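Side-chain contact in secretory-abundant heat soluble protein 1 (Ramazzottius varieornatus, PDB 5XN9), which acts as a secreted, heat-soluble molecular shield in water-deficient conditions, helping the tardigrade tolerate desiccation, and has a fold related to fatty acid binding proteins: residues H54-S57 with N62-N65. Numbering follows the deposited sequence. Where two conformers were deposited one is given.
Sequences HQIS and NYKN
With CG2 of Ile56 set anti to the backbone N (chi1 -58° for CG1) and the ring of Tyr63 thrown anti to its own N (chi1 -177°), the two side chains run alongside one another in the same direction, across a beta hairpin of the barrel related to fatty acid binding proteins. The methyl CG2 meets the ring at its edge, near the ring plane, 4.0 Å from Tyr63 CE2. A branched aliphatic suits this place, since CG2 can touch the ring edge while the other branch turns elsewhere; in the conformer given, CD1 sits over the centre of the His54 ring. That histidine is fixed by two hydrogen bonds, ND1 with Tyr88 OH and NE2 with ND1 of His43, a magnesium ligand.

Ile56 and Asn65 form an antiparallel hydrogen-bonded pair, with Ile56 N to Asn65 O and Asn65 N to Ile56 O both 2.9 Å. Asn62 and Tyr63 together form a G1 beta bulge, opposite a single residue of strand 51-58; Asn62 takes a left-handed backbone conformation, which asparagine tolerates well. Asn65 shares the face of Ile56, where its amide, a ready donor, gives ND2 to Thr77 OG1.

On the other face, the flexible chains of Gln55 and Lys64 pass at a slant, Gln55 NE2 4.1 Å from Lys64 CD. Ser57, small enough for its buried place, forms with Lys64 the next, non-hydrogen-bonded pair, so their CA atoms come to 4.3 Å. Ser57 CA makes a CA-H...O contact of 3.2 Å with Tyr63 O.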
loop_
_atom_site.group_PDB
_atom_site.type_symbol
_atom_site.label_atom_id
_atom_site.label_comp_id
_atom_site.label_asym_id
_atom_site.label_seq_id
_atom_site.Cartn_x
_atom_site.Cartn_y
_atom_site.Cartn_z
ATOM N N HIS A 54 0.337 -6.813 6.935
ATOM C CA HIS A 54 0.865 -5.702 6.165
ATOM C C HIS A 54 0.734 -4.494 7.077
ATOM O O HIS A 54 -0.383 -4.029 7.348
ATOM C CB HIS A 54 0.068 -5.507 4.880
ATOM C CG HIS A 54 0.510 -4.328 4.084
ATOM N ND1 HIS A 54 -0.201 -3.854 3.002
ATOM C CD2 HIS A 54 1.602 -3.534 4.202
ATOM C CE1 HIS A 54 0.426 -2.808 2.497
ATOM N NE2 HIS A 54 1.523 -2.595 3.203
ATOM N N GLN A 55 1.858 -4.011 7.596
ATOM C CA GLN A 55 1.853 -2.854 8.472
ATOM C C GLN A 55 2.323 -1.648 7.677
ATOM O O GLN A 55 3.410 -1.669 7.089
ATOM C CB GLN A 55 2.758 -3.073 9.677
ATOM C CG GLN A 55 2.695 -1.942 10.677
ATOM C CD GLN A 55 3.813 -2.033 11.673
ATOM O OE1 GLN A 55 4.936 -1.612 11.395
ATOM N NE2 GLN A 55 3.527 -2.608 12.832
ATOM N N ILE A 56 1.490 -0.616 7.640
ATOM C CA ILE A 56 1.817 0.655 7.011
ATOM C C ILE A 56 2.086 1.645 8.132
ATOM O O ILE A 56 1.310 1.723 9.092
ATOM C CB ILE A 56 0.657 1.148 6.125
ATOM C CG1 ILE A 56 0.313 0.109 5.046
ATOM C CG2 ILE A 56 0.981 2.509 5.515
ATOM C CD1 ILE A 56 -0.769 -0.895 5.453
ATOM N N SER A 57 3.182 2.386 8.031
ATOM C CA SER A 57 3.447 3.431 9.009
ATOM C C SER A 57 3.970 4.692 8.335
ATOM O O SER A 57 4.798 4.625 7.423
ATOM C CB SER A 57 4.415 2.961 10.086
ATOM O OG SER A 57 5.637 2.583 9.509
ATOM N N ASN A 62 1.937 10.228 12.496
ATOM C CA ASN A 62 1.417 9.456 13.628
ATOM C C ASN A 62 0.457 8.368 13.167
ATOM O O ASN A 62 -0.568 8.099 13.797
ATOM C CB ASN A 62 0.774 10.393 14.644
ATOM C CG ASN A 62 1.734 11.448 15.084
ATOM O OD1 ASN A 62 1.560 12.650 14.823
ATOM N ND2 ASN A 62 2.815 11.000 15.677
ATOM N N TYR A 63 0.787 7.754 12.043
ATOM C CA TYR A 63 -0.078 6.779 11.399
ATOM C C TYR A 63 0.570 5.406 11.442
ATOM O O TYR A 63 1.713 5.237 11.006
ATOM C CB TYR A 63 -0.356 7.151 9.943
ATOM C CG TYR A 63 -1.301 6.169 9.302
ATOM C CD1 TYR A 63 -2.666 6.255 9.525
ATOM C CD2 TYR A 63 -0.829 5.123 8.512
ATOM C CE1 TYR A 63 -3.537 5.352 8.965
ATOM C CE2 TYR A 63 -1.699 4.215 7.940
ATOM C CZ TYR A 63 -3.050 4.339 8.173
ATOM O OH TYR A 63 -3.929 3.441 7.623
ATOM N N LYS A 64 -0.191 4.423 11.899
ATOM C CA LYS A 64 0.261 3.041 11.881
ATOM C C LYS A 64 -0.983 2.179 11.755
ATOM O O LYS A 64 -1.930 2.334 12.532
ATOM C CB LYS A 64 1.039 2.701 13.163
ATOM C CG LYS A 64 1.738 1.338 13.126
ATOM C CD LYS A 64 2.417 1.006 14.452
ATOM C CE LYS A 64 3.736 1.737 14.606
ATOM N NZ LYS A 64 4.492 1.247 15.791
ATOM N N ASN A 65 -0.999 1.303 10.763
ATOM C CA ASN A 65 -2.135 0.415 10.565
ATOM C C ASN A 65 -1.609 -0.971 10.247
ATOM O O ASN A 65 -0.757 -1.123 9.367
ATOM C CB ASN A 65 -3.016 0.908 9.408
ATOM C CG ASN A 65 -4.359 0.204 9.359
ATOM O OD1 ASN A 65 -4.746 -0.478 10.306
ATOM N ND2 ASN A 65 -5.083 0.374 8.256
#